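PDB 6KMO: Alpha/beta hydrolase from Enterobacter asburiae, which probably hydrolyses carboxylic ester bonds as an esterase or lipase of the alpha/beta hydrolase family. Local coordinates for residues R202-L207 with P267-Q272; L99-F104 with S172-V177; P209-N214 with R280-A285; T273-V278 with V299-G304. The protein carries 2 engineered substitutions. One frame throughout, in Å; residues are numbered along the deposited sequence.

Contact 1: residues R202-L207 with P267-Q272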
loop_
_atom_site.group_PDB
_atom_site.type_symbol
_atom_site.label_atom_id
_atom_site.label_comp_id
_atom_site.label_asym_id
_atom_site.label_seq_id
_atom_site.Cartn_x
_atom_site.Cartn_y
_atom_site.Cartn_z
ATOM N N ARG A 202 -15.872 6.847 10.723
ATOM C CA ARG A 202 -15.873 6.423 9.330
ATOM C C ARG A 202 -14.720 5.487 9.003
ATOM O O ARG A 202 -14.877 4.551 8.205
ATOM C CB ARG A 202 -15.741 7.638 8.407
ATOM C CG ARG A 202 -17.043 8.408 8.191
ATOM C CD ARG A 202 -18.035 7.586 7.373
ATOM N NE ARG A 202 -19.193 8.388 6.967
ATOM C CZ ARG A 202 -19.233 9.131 5.868
ATOM N NH1 ARG A 202 -18.198 9.192 5.050
ATOM N NH2 ARG A 202 -20.330 9.825 5.577
ATOM N N TYR A 203 -13.536 5.743 9.559
ATOM C CA TYR A 203 -12.352 5.032 9.093
ATOM C C TYR A 203 -11.237 5.205 10.101
ATOM O O TYR A 203 -11.077 6.285 10.674
ATOM C CB TYR A 203 -11.881 5.586 7.744
ATOM C CG TYR A 203 -11.079 4.638 6.881
ATOM C CD1 TYR A 203 -11.630 3.447 6.463
ATOM C CD2 TYR A 203 -9.802 4.969 6.434
ATOM C CE1 TYR A 203 -10.913 2.576 5.646
ATOM C CE2 TYR A 203 -9.084 4.113 5.622
ATOM C CZ TYR A 203 -9.639 2.916 5.235
ATOM O OH TYR A 203 -8.932 2.079 4.390
ATOM N N ASN A 204 -10.458 4.150 10.291
ATOM C CA ASN A 204 -9.242 4.169 11.090
ATOM C C ASN A 204 -8.043 3.978 10.171
ATOM O O ASN A 204 -8.063 3.111 9.291
ATOM C CB ASN A 204 -9.213 2.985 12.051
ATOM C CG ASN A 204 -10.245 3.056 13.123
ATOM O OD1 ASN A 204 -10.673 4.134 13.533
ATOM N ND2 ASN A 204 -10.630 1.898 13.629
ATOM N N VAL A 205 -6.981 4.731 10.413
ATOM C CA VAL A 205 -5.690 4.495 9.778
ATOM C C VAL A 205 -4.671 4.298 10.887
ATOM O O VAL A 205 -4.341 5.235 11.624
ATOM C CB VAL A 205 -5.261 5.617 8.830
ATOM C CG1 VAL A 205 -3.930 5.237 8.208
ATOM C CG2 VAL A 205 -6.302 5.869 7.751
ATOM N N MET A 206 -4.182 3.074 11.021
ATOM C CA MET A 206 -3.188 2.700 12.021
ATOM C C MET A 206 -1.857 2.568 11.300
ATOM O O MET A 206 -1.637 1.606 10.551
ATOM C CB MET A 206 -3.592 1.394 12.716
ATOM C CG MET A 206 -4.896 1.472 13.498
ATOM S SD MET A 206 -5.594 -0.140 14.176
ATOM C CE MET A 206 -4.293 -0.578 15.369
ATOM N N LEU A 207 -0.979 3.542 11.507
ATOM C CA LEU A 207 0.311 3.607 10.813
ATOM C C LEU A 207 1.348 2.947 11.710
ATOM O O LEU A 207 1.635 3.436 12.809
ATOM C CB LEU A 207 0.694 5.053 10.513
ATOM C CG LEU A 207 -0.278 5.805 9.595
ATOM C CD1 LEU A 207 0.106 7.271 9.553
ATOM C CD2 LEU A 207 -0.301 5.217 8.214
ATOM N N PRO A 267 -14.470 -0.033 13.479
ATOM C CA PRO A 267 -14.592 0.714 12.218
ATOM C C PRO A 267 -13.734 0.126 11.102
ATOM O O PRO A 267 -12.727 -0.545 11.342
ATOM C CB PRO A 267 -14.116 2.130 12.582
ATOM C CG PRO A 267 -14.314 2.227 14.083
ATOM C CD PRO A 267 -14.061 0.831 14.600
ATOM N N GLU A 268 -14.126 0.421 9.869
ATOM C CA GLU A 268 -13.297 0.083 8.720
ATOM C C GLU A 268 -11.903 0.649 8.934
ATOM O O GLU A 268 -11.745 1.777 9.412
ATOM C CB GLU A 268 -13.909 0.627 7.435
ATOM C CG GLU A 268 -15.306 0.070 7.170
ATOM C CD GLU A 268 -15.721 0.070 5.714
ATOM O OE1 GLU A 268 -14.871 0.105 4.806
ATOM O OE2 GLU A 268 -16.951 0.022 5.475
ATOM N N THR A 269 -10.883 -0.122 8.549
ATOM C CA THR A 269 -9.519 0.155 8.972
ATOM C C THR A 269 -8.510 -0.089 7.864
ATOM O O THR A 269 -8.635 -1.040 7.084
ATOM C CB THR A 269 -9.181 -0.729 10.186
ATOM O OG1 THR A 269 -9.987 -0.348 11.304
ATOM C CG2 THR A 269 -7.742 -0.616 10.613
ATOM N N LEU A 270 -7.498 0.778 7.820
ATOM C CA LEU A 270 -6.278 0.586 7.049
ATOM C C LEU A 270 -5.139 0.472 8.048
ATOM O O LEU A 270 -5.000 1.335 8.926
ATOM C CB LEU A 270 -6.017 1.771 6.125
ATOM C CG LEU A 270 -4.641 1.783 5.444
ATOM C CD1 LEU A 270 -4.463 0.606 4.497
ATOM C CD2 LEU A 270 -4.451 3.070 4.678
ATOM N N ILE A 271 -4.315 -0.572 7.920
ATOM C CA ILE A 271 -3.086 -0.707 8.698
ATOM C C ILE A 271 -1.922 -0.686 7.726
ATOM O O ILE A 271 -1.907 -1.457 6.764
ATOM C CB ILE A 271 -3.069 -2.017 9.505
ATOM C CG1 ILE A 271 -4.176 -2.038 10.539
ATOM C CG2 ILE A 271 -1.710 -2.208 10.170
ATOM C CD1 ILE A 271 -4.449 -3.401 11.165
ATOM N N GLN A 272 -0.951 0.195 7.961
ATOM C CA GLN A 272 0.328 0.124 7.256
ATOM C C GLN A 272 1.366 -0.461 8.199
ATOM O O GLN A 272 1.428 -0.083 9.371
ATOM C CB GLN A 272 0.827 1.495 6.795
ATOM C CG GLN A 272 -0.107 2.212 5.832
ATOM C CD GLN A 272 0.561 3.346 5.077
ATOM O OE1 GLN A 272 1.672 3.780 5.412
ATOM N NE2 GLN A 272 -0.132 3.855 4.058
HETATM O O HOH W 1 -16.448 2.332 9.737
HETATM O O HOH W 2 -9.692 -0.582 4.511
#
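Asn-204 and Thr-269 are paired across strands 203-207 and 269-272, parallel neighbours in the central sheet of the alpha/beta hydrolase fold. The middle of the pairing is tight and regular. Asn-204 N donates to Glu-268 O, and Leu-270 N returns a bond of 2.8 Å to Asn-204 O. Met-206 N then reaches Leu-270 O at 2.8 Å, and Gln-272 N closes the ladder on Met-206 O at 3.0 Å. On the face with Asn-204, Thr-269 and Met-206, the sheet packs on helix 181-195. Val-205, Leu-270 and Gln-272 point to the other face. There Leu-207 CD2 lies alongside the Gln-272 amide, whose OE1 is bonded to Tyr-309. The buried Tyr-203 ring is directed along the second strand by CG standing anti to the backbone N (chi1 -155°). Its OH comes to 3.4 Å from Leu-270 CB, and water 2 joins this OH to Thr-269 O. The ring also stacks with His-335 of helix 319-335 and packs on Val-323 of the second subunit.

The start of the contact is looser. Arg-202, Pro-267 and Glu-268 are partly exposed, and water 1 joins Arg-202 O to Glu-268 N.

Asn-204 ND2 gives a longer bond of 3.3 Å to Thr-269 OG1, tilted 22° from the amide plane. That hydroxyl donates in turn to Pro-267 O at 2.7 Å.

Contact 2: residues L99-F104 with S172-V177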
loop_
_atom_site.group_PDB
_atom_site.type_symbol
_atom_site.label_atom_id
_atom_site.label_comp_id
_atom_site.label_asym_id
_atom_site.label_seq_id
_atom_site.Cartn_x
_atom_site.Cartn_y
_atom_site.Cartn_z
ATOM N N LEU A 99 -15.320 20.852 6.410
ATOM C CA LEU A 99 -14.567 19.687 5.981
ATOM C C LEU A 99 -14.880 18.505 6.887
ATOM O O LEU A 99 -15.171 18.687 8.067
ATOM C CB LEU A 99 -13.066 19.960 6.093
ATOM C CG LEU A 99 -12.508 20.998 5.133
ATOM C CD1 LEU A 99 -11.078 21.328 5.546
ATOM C CD2 LEU A 99 -12.589 20.521 3.719
ATOM N N PRO A 100 -14.787 17.285 6.380
ATOM C CA PRO A 100 -14.684 16.138 7.281
ATOM C C PRO A 100 -13.340 16.195 7.981
ATOM O O PRO A 100 -12.458 16.977 7.631
ATOM C CB PRO A 100 -14.772 14.943 6.334
ATOM C CG PRO A 100 -14.112 15.431 5.104
ATOM C CD PRO A 100 -14.437 16.918 4.995
ATOM N N ALA A 101 -13.182 15.344 8.990
ATOM C CA ALA A 101 -11.985 15.414 9.811
ATOM C C ALA A 101 -11.508 14.030 10.218
ATOM O O ALA A 101 -12.253 13.033 10.187
ATOM C CB ALA A 101 -12.219 16.259 11.071
ATOM N N PHE A 102 -10.247 13.992 10.643
ATOM C CA PHE A 102 -9.710 12.852 11.364
ATOM C C PHE A 102 -9.007 13.338 12.623
ATOM O O PHE A 102 -8.276 14.335 12.596
ATOM C CB PHE A 102 -8.772 11.960 10.527
ATOM C CG PHE A 102 -7.601 12.659 9.911
ATOM C CD1 PHE A 102 -6.353 12.632 10.504
ATOM C CD2 PHE A 102 -7.726 13.278 8.681
ATOM C CE1 PHE A 102 -5.270 13.234 9.901
ATOM C CE2 PHE A 102 -6.640 13.880 8.071
ATOM C CZ PHE A 102 -5.414 13.873 8.689
ATOM N N MET A 103 -9.218 12.635 13.722
ATOM C CA MET A 103 -8.383 12.824 14.899
ATOM C C MET A 103 -6.992 12.307 14.566
ATOM O O MET A 103 -6.838 11.348 13.797
ATOM C CB MET A 103 -8.955 12.057 16.090
ATOM C CG MET A 103 -10.446 12.304 16.341
ATOM S SD MET A 103 -10.989 14.080 16.591
ATOM C CE MET A 103 -9.966 14.472 18.055
ATOM N N PHE A 104 -5.975 12.958 15.127
ATOM C CA PHE A 104 -4.596 12.542 14.922
ATOM C C PHE A 104 -3.924 12.298 16.262
ATOM O O PHE A 104 -3.785 13.227 17.070
ATOM C CB PHE A 104 -3.761 13.508 14.079
ATOM C CG PHE A 104 -2.412 12.927 13.766
ATOM C CD1 PHE A 104 -2.238 12.088 12.684
ATOM C CD2 PHE A 104 -1.355 13.108 14.642
ATOM C CE1 PHE A 104 -1.024 11.478 12.447
ATOM C CE2 PHE A 104 -0.151 12.499 14.427
ATOM C CZ PHE A 104 0.024 11.680 13.321
ATOM N N SER A 172 -19.759 14.488 12.013
ATOM C CA SER A 172 -20.383 13.226 11.659
ATOM C C SER A 172 -19.572 12.427 10.651
ATOM O O SER A 172 -19.889 11.252 10.423
ATOM C CB SER A 172 -21.801 13.458 11.104
ATOM O OG SER A 172 -21.802 13.889 9.755
ATOM N N ARG A 173 -18.550 13.031 10.041
ATOM C CA ARG A 173 -17.662 12.359 9.084
ATOM C C ARG A 173 -16.264 12.424 9.685
ATOM O O ARG A 173 -15.470 13.313 9.359
ATOM C CB ARG A 173 -17.729 13.025 7.758
ATOM C CG ARG A 173 -19.101 12.909 7.106
ATOM C CD ARG A 173 -19.080 13.395 5.695
ATOM N NE ARG A 173 -19.027 14.851 5.602
ATOM C CZ ARG A 173 -18.308 15.540 4.713
ATOM N NH1 ARG A 173 -17.519 14.946 3.828
ATOM N NH2 ARG A 173 -18.374 16.851 4.712
ATOM N N LEU A 174 -15.959 11.444 10.540
ATOM C CA LEU A 174 -14.824 11.520 11.458
ATOM C C LEU A 174 -13.994 10.247 11.393
ATOM O O LEU A 174 -14.498 9.139 11.623
ATOM C CB LEU A 174 -15.316 11.732 12.889
ATOM C CG LEU A 174 -14.256 12.023 13.942
ATOM C CD1 LEU A 174 -13.440 13.245 13.587
ATOM C CD2 LEU A 174 -14.943 12.230 15.291
ATOM N N GLY A 175 -12.709 10.406 11.111
ATOM C CA GLY A 175 -11.766 9.310 11.123
ATOM C C GLY A 175 -10.845 9.372 12.336
ATOM O O GLY A 175 -10.819 10.344 13.083
ATOM N N LEU A 176 -10.058 8.307 12.495
ATOM C CA LEU A 176 -9.054 8.203 13.542
ATOM C C LEU A 176 -7.754 7.773 12.894
ATOM O O LEU A 176 -7.719 6.738 12.224
ATOM C CB LEU A 176 -9.466 7.164 14.590
ATOM C CG LEU A 176 -10.791 7.367 15.320
ATOM C CD1 LEU A 176 -11.076 6.201 16.254
ATOM C CD2 LEU A 176 -10.817 8.669 16.098
ATOM N N VAL A 177 -6.692 8.546 13.100
ATOM C CA VAL A 177 -5.398 8.294 12.464
ATOM C C VAL A 177 -4.299 8.442 13.501
ATOM O O VAL A 177 -4.325 9.353 14.336
ATOM C CB VAL A 177 -5.149 9.285 11.310
ATOM C CG1 VAL A 177 -3.788 9.050 10.668
ATOM C CG2 VAL A 177 -6.261 9.192 10.249
#
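Strand 99-104 runs parallel to strand 174-177 in the central sheet of the alpha/beta hydrolase fold, the two directions 28° apart. Ala-101 N donates to Arg-173 O, and Gly-175 N donates to Ala-101 O at 2.8 Å. The ladder goes on with Met-103 N to Gly-175 O and Val-177 N to Met-103 O. The backbones come close at Phe-102 and Gly-175, whose CA atoms are 4.1 Å apart. Strand 174-179 leads into the probable GxSxG nucleophile elbow at Ser-180, which Val-177 adjoins.

Phe-102 CG stands between the backbone N and the carbonyl carbon (chi1 56°). This brings CD1 to 3.5 Å from Val-177 CG2. The other valine branch, CG1, meets Phe-104 CD1 at 4.0 Å. On the opposite face, Met-103 is folded at chi2 and chi3. Its CG touches Leu-176 CD2 at 3.7 Å, while SD turns back to Leu-174 CD1 at 4.0 Å. At the first rung of the ladder, Pro-100 CB lies 3.7 Å above the Arg-173 guanidinium plane, toward its rim. Arg-173 NE is salt-bridged to Asp-170, and NH1 bonds Leu-336 O.

Helix 148-163 covers Met-103 and Leu-174, helix 115-129 covers Phe-102 and Phe-104, and strand 132-136 lies along the other side of strand 99-105.

Contact 3: residues P209-N214 with R280-A285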
loop_
_atom_site.group_PDB
_atom_site.type_symbol
_atom_site.label_atom_id
_atom_site.label_comp_id
_atom_site.label_asym_id
_atom_site.label_seq_id
_atom_site.Cartn_x
_atom_site.Cartn_y
_atom_site.Cartn_z
ATOM N N PRO A 209 1.454 0.408 13.833
ATOM C CA PRO A 209 0.968 0.531 15.209
ATOM C C PRO A 209 1.617 -0.440 16.182
ATOM O O PRO A 209 2.074 -1.531 15.823
ATOM C CB PRO A 209 -0.520 0.170 15.073
ATOM C CG PRO A 209 -0.535 -0.840 13.936
ATOM C CD PRO A 209 0.451 -0.233 12.952
ATOM N N VAL A 210 1.588 -0.027 17.451
ATOM C CA VAL A 210 1.777 -0.914 18.598
ATOM C C VAL A 210 0.438 -1.575 18.910
ATOM O O VAL A 210 -0.573 -0.883 19.068
ATOM C CB VAL A 210 2.255 -0.116 19.820
ATOM C CG1 VAL A 210 2.249 -1.001 21.070
ATOM C CG2 VAL A 210 3.615 0.525 19.593
ATOM N N THR A 211 0.410 -2.911 19.012
ATOM C CA THR A 211 -0.843 -3.591 19.334
ATOM C C THR A 211 -0.762 -4.540 20.524
ATOM O O THR A 211 -1.815 -5.038 20.945
ATOM C CB THR A 211 -1.437 -4.336 18.125
ATOM O OG1 THR A 211 -0.603 -5.464 17.866
ATOM C CG2 THR A 211 -1.557 -3.438 16.906
ATOM N N ASP A 212 0.416 -4.802 21.089
ATOM C CA ASP A 212 0.499 -5.777 22.179
ATOM C C ASP A 212 1.707 -5.486 23.055
ATOM O O ASP A 212 2.804 -5.214 22.553
ATOM C CB ASP A 212 0.617 -7.196 21.609
ATOM C CG ASP A 212 0.375 -8.296 22.625
ATOM O OD1 ASP A 212 -0.157 -8.013 23.710
ATOM O OD2 ASP A 212 0.730 -9.474 22.298
ATOM N N ALA A 213 1.517 -5.606 24.367
ATOM C CA ALA A 213 2.618 -5.502 25.324
ATOM C C ALA A 213 3.326 -6.857 25.444
ATOM O O ALA A 213 3.301 -7.524 26.480
ATOM C CB ALA A 213 2.121 -5.015 26.672
ATOM N N ASN A 214 3.933 -7.274 24.343
ATOM C CA ASN A 214 4.733 -8.492 24.278
ATOM C C ASN A 214 5.893 -8.193 23.346
ATOM O O ASN A 214 5.799 -7.307 22.500
ATOM C CB ASN A 214 3.938 -9.693 23.780
ATOM C CG ASN A 214 3.191 -10.384 24.888
ATOM O OD1 ASN A 214 3.772 -10.760 25.924
ATOM N ND2 ASN A 214 1.900 -10.529 24.705
ATOM N N ARG A 280 6.119 -4.962 13.265
ATOM C CA ARG A 280 5.452 -5.377 12.035
ATOM C C ARG A 280 4.470 -6.516 12.276
ATOM O O ARG A 280 3.307 -6.452 11.868
ATOM C CB ARG A 280 6.507 -5.826 11.031
ATOM C CG ARG A 280 5.956 -6.262 9.703
ATOM C CD ARG A 280 7.024 -7.014 8.940
ATOM N NE ARG A 280 7.274 -8.321 9.517
ATOM C CZ ARG A 280 8.336 -9.075 9.239
ATOM N NH1 ARG A 280 9.291 -8.640 8.441
ATOM N NH2 ARG A 280 8.426 -10.283 9.769
ATOM N N ASP A 281 4.925 -7.573 12.936
ATOM C CA ASP A 281 4.110 -8.777 13.016
ATOM C C ASP A 281 2.845 -8.548 13.837
ATOM O O ASP A 281 1.767 -9.027 13.458
ATOM C CB ASP A 281 4.927 -9.933 13.569
ATOM C CG ASP A 281 5.889 -10.513 12.561
ATOM O OD1 ASP A 281 5.867 -10.129 11.366
ATOM O OD2 ASP A 281 6.653 -11.404 12.992
ATOM N N GLU A 282 2.935 -7.797 14.943
ATOM C CA GLU A 282 1.738 -7.560 15.747
ATOM C C GLU A 282 0.743 -6.670 15.015
ATOM O O GLU A 282 -0.472 -6.777 15.238
ATOM C CB GLU A 282 2.111 -6.985 17.113
ATOM C CG GLU A 282 2.548 -5.527 17.132
ATOM C CD GLU A 282 3.281 -5.187 18.399
ATOM O OE1 GLU A 282 4.306 -5.854 18.659
ATOM O OE2 GLU A 282 2.846 -4.260 19.130
ATOM N N GLY A 283 1.223 -5.780 14.152
ATOM C CA GLY A 283 0.312 -4.970 13.365
ATOM C C GLY A 283 -0.422 -5.801 12.332
ATOM O O GLY A 283 -1.642 -5.697 12.179
ATOM N N GLU A 284 0.315 -6.657 11.609
ATOM C CA GLU A 284 -0.318 -7.542 10.628
ATOM C C GLU A 284 -1.246 -8.547 11.302
ATOM O O GLU A 284 -2.345 -8.814 10.798
ATOM C CB GLU A 284 0.760 -8.215 9.782
ATOM C CG GLU A 284 1.566 -7.180 9.005
ATOM C CD GLU A 284 2.617 -7.717 8.066
ATOM O OE1 GLU A 284 2.722 -8.950 7.854
ATOM O OE2 GLU A 284 3.347 -6.867 7.500
ATOM N N ALA A 285 -0.844 -9.070 12.459
ATOM C CA ALA A 285 -1.708 -10.022 13.161
ATOM C C ALA A 285 -3.004 -9.365 13.605
ATOM O O ALA A 285 -4.081 -9.982 13.543
ATOM C CB ALA A 285 -0.969 -10.612 14.358
HETATM O O HOH W 3 4.750 -3.837 21.243
HETATM O O HOH W 4 4.129 -7.973 20.326
#
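The carboxylate of Glu-282 meets the backbone of Thr-211 and Asp-212 in two ways. Thr-211 N lies 2.8 Å from Glu-282 OE2 and uses the anti lone pair of that oxygen. Asp-212 N comes to the same OE2 from above the carboxylate plane, 58° out of it, at 3.2 Å. Water 3 also donates to OE2, and water 4 donates to OE1. These waters extend the grip to Asp-212 O and Asn-214 O.

A second flat pair lies within segment 209-214. Asn-214 ND2 donates to Asp-212 OD2, which lies in the amide plane but is met from above its own carboxylate. The other oxygen, Asp-212 OD1, forms a salt bridge with Arg-257. Asp-281 OD1 lies at the edge of the Arg-280 guanidinium, in its plane, and takes NE and NH2 from one face of its own carboxylate in a salt bridge.

With chi1 at 74°, Glu-282 tucks CG over its own backbone, and the extended chain passes Thr-211, which runs the opposite way. Thr-211 OG1 packs 3.2 Å from Glu-282 CB and makes a weak bond to Glu-282 O. Val-210 CG1 lies beside OE2 at 3.8 Å, and Pro-209 CG rests 4.3 Å from Gly-283 CA.

The contact joins the loop after strand 203-207 to the start of helix 280-292. Val-210 also has a backbone bond to Ser-180, the likely nucleophile of a GxSxG elbow, so this loop borders the probable active site. Two amide N-H groups and two waters satisfy the buried Glu-282 carboxylate. This is consistent with an ionised side chain held without a cationic partner across the contact.

Contact 4: residues T273-V278 with V299-G304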
loop_
_atom_site.group_PDB
_atom_site.type_symbol
_atom_site.label_atom_id
_atom_site.label_comp_id
_atom_site.label_asym_id
_atom_site.label_seq_id
_atom_site.Cartn_x
_atom_site.Cartn_y
_atom_site.Cartn_z
ATOM N N THR A 273 2.188 -1.373 7.691
ATOM C CA THR A 273 3.326 -1.861 8.455
ATOM C C THR A 273 4.615 -1.632 7.673
ATOM O O THR A 273 4.619 -1.494 6.448
ATOM C CB THR A 273 3.176 -3.339 8.822
ATOM O OG1 THR A 273 3.124 -4.083 7.607
ATOM C CG2 THR A 273 1.952 -3.582 9.697
ATOM N N ALA A 274 5.711 -1.575 8.420
ATOM C CA ALA A 274 7.052 -1.470 7.863
ATOM C C ALA A 274 7.708 -2.837 7.878
ATOM O O ALA A 274 7.644 -3.554 8.884
ATOM C CB ALA A 274 7.887 -0.506 8.695
ATOM N N GLU A 275 8.373 -3.198 6.773
ATOM C CA GLU A 275 8.970 -4.532 6.683
ATOM C C GLU A 275 10.008 -4.767 7.778
ATOM O O GLU A 275 10.108 -5.878 8.304
ATOM C CB GLU A 275 9.595 -4.755 5.301
ATOM C CG GLU A 275 10.286 -6.111 5.142
ATOM C CD GLU A 275 11.003 -6.277 3.825
ATOM O OE1 GLU A 275 11.438 -5.274 3.218
ATOM O OE2 GLU A 275 11.122 -7.450 3.405
ATOM N N LEU A 276 10.804 -3.755 8.116
ATOM C CA LEU A 276 11.921 -3.928 9.049
ATOM C C LEU A 276 11.623 -3.192 10.345
ATOM O O LEU A 276 12.319 -2.242 10.698
ATOM C CB LEU A 276 13.239 -3.462 8.408
ATOM C CG LEU A 276 13.640 -4.266 7.156
ATOM C CD1 LEU A 276 13.292 -3.504 5.901
ATOM C CD2 LEU A 276 15.128 -4.626 7.174
ATOM N N ASP A 277 10.587 -3.633 11.059
ATOM C CA ASP A 277 10.070 -2.997 12.272
ATOM C C ASP A 277 9.736 -4.106 13.257
ATOM O O ASP A 277 9.050 -5.067 12.905
ATOM C CB ASP A 277 8.816 -2.190 11.894
ATOM C CG ASP A 277 8.181 -1.413 13.048
ATOM O OD1 ASP A 277 8.559 -1.578 14.223
ATOM O OD2 ASP A 277 7.271 -0.586 12.747
ATOM N N VAL A 278 10.218 -3.977 14.497
ATOM C CA VAL A 278 9.853 -4.934 15.536
ATOM C C VAL A 278 8.337 -5.100 15.642
ATOM O O VAL A 278 7.858 -6.193 15.942
ATOM C CB VAL A 278 10.459 -4.572 16.909
ATOM C CG1 VAL A 278 11.982 -4.691 16.876
ATOM C CG2 VAL A 278 10.027 -3.191 17.378
ATOM N N VAL A 299 -4.527 -4.391 4.983
ATOM C CA VAL A 299 -3.206 -4.399 5.611
ATOM C C VAL A 299 -2.159 -4.317 4.510
ATOM O O VAL A 299 -2.093 -5.201 3.648
ATOM C CB VAL A 299 -2.979 -5.652 6.462
ATOM C CG1 VAL A 299 -1.589 -5.628 7.078
ATOM C CG2 VAL A 299 -4.040 -5.754 7.573
ATOM N N THR A 300 -1.347 -3.261 4.537
ATOM C CA THR A 300 -0.316 -3.025 3.535
ATOM C C THR A 300 1.039 -2.970 4.219
ATOM O O THR A 300 1.268 -2.110 5.082
ATOM C CB THR A 300 -0.525 -1.698 2.804
ATOM O OG1 THR A 300 -1.882 -1.554 2.381
ATOM C CG2 THR A 300 0.387 -1.588 1.586
ATOM N N ARG A 301 1.935 -3.862 3.824
ATOM C CA ARG A 301 3.324 -3.830 4.263
ATOM C C ARG A 301 4.153 -3.084 3.226
ATOM O O ARG A 301 4.122 -3.424 2.042
ATOM C CB ARG A 301 3.864 -5.254 4.411
ATOM C CG ARG A 301 5.323 -5.331 4.832
ATOM C CD ARG A 301 5.896 -6.723 4.677
ATOM N NE ARG A 301 5.392 -7.624 5.697
ATOM C CZ ARG A 301 5.948 -8.779 6.027
ATOM N NH1 ARG A 301 7.017 -9.198 5.376
ATOM N NH2 ARG A 301 5.429 -9.510 6.998
ATOM N N TYR A 302 4.894 -2.073 3.668
ATOM C CA TYR A 302 5.786 -1.304 2.806
ATOM C C TYR A 302 7.198 -1.858 2.966
ATOM O O TYR A 302 7.781 -1.805 4.058
ATOM C CB TYR A 302 5.695 0.201 3.100
ATOM C CG TYR A 302 4.386 0.785 2.582
ATOM C CD1 TYR A 302 3.220 0.655 3.310
ATOM C CD2 TYR A 302 4.318 1.405 1.349
ATOM C CE1 TYR A 302 2.016 1.142 2.831
ATOM C CE2 TYR A 302 3.110 1.909 0.863
ATOM C CZ TYR A 302 1.970 1.770 1.619
ATOM O OH TYR A 302 0.745 2.241 1.176
ATOM N N ASN A 303 7.729 -2.428 1.889
ATOM C CA ASN A 303 9.029 -3.072 1.988
ATOM C C ASN A 303 10.179 -2.066 2.065
ATOM O O ASN A 303 10.098 -0.929 1.596
ATOM C CB ASN A 303 9.242 -4.042 0.829
ATOM C CG ASN A 303 8.725 -5.423 1.111
ATOM O OD1 ASN A 303 8.080 -5.687 2.132
ATOM N ND2 ASN A 303 9.021 -6.346 0.207
ATOM N N GLY A 304 11.255 -2.496 2.724
ATOM C CA GLY A 304 12.455 -1.711 2.818
ATOM C C GLY A 304 12.409 -0.628 3.866
ATOM O O GLY A 304 13.387 0.120 4.003
#
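Thr-273 and Arg-301 pair on the two parallel strands of a beta-alpha-beta unit, strand 269-274, helix 280-292 and strand 297-302. Thr-273 N donates to Thr-300 O at 2.9 Å, and Tyr-302 N donates to Thr-273 O at 2.9 Å. Glu-275 N follows with a bond of 3.1 Å to Tyr-302 O. Thr-273 OG1 rests 3.4 Å from Arg-301 CA, and both side chains reach Glu-284 on the connecting helix: the hydroxyl by a hydrogen bond, Arg-301 NE by a salt bridge.

Strand 297-302 is the last of the sheet within this chain. Residues Thr-300 to Tyr-302 pair antiparallel with a strand of the second subunit, so the sheet continues across the dimer.

Past the paired strands, both segments turn a corner. With chi1 at 178° the Glu-275 chain runs straight out and carries OE1 to Gly-304 N at 2.8 Å, on its anti lone pair. The Asn-303 amide stacks on this carboxylate with planes 7° apart; Asn-303 OD1 is 3.4 Å from Glu-275 CD. Glu-275 OE2 forms a salt bridge with Arg-288 of the second subunit, and Asn-303 ND2 bonds Glu-284 of that subunit. Leu-276 CD1 covers Gly-304 C at 3.6 Å. Just beyond, Asp-277 OD2 is hydrogen-bonded to His-307 ND1, consistent with the acid and histidine of a catalytic triad that would include Ser-180.

In the fold
From the N terminus, contact 2 comes first and closes the excursion between strands 99-105 and 174-179 before contact 1 opens. Contact 1 starts on strand 203-207, the next strand of the sheet, where Val-205 N probably bonds Leu-176 O. Contact 3 opens at 209-214, before contact 1 closes at 267-272, so these two cross. Contact 4 opens at 273-278, and contact 3 closes at 280-285 before contact 4 closes at 299-304, so contacts 3 and 4 cross too. None is nested in another. Contacts 2, 1 and 4 link successive strands of one sheet, while contact 3 ties a loop to helix 280-292. Contacts 2 and 4 lie about 25 Å apart between centres.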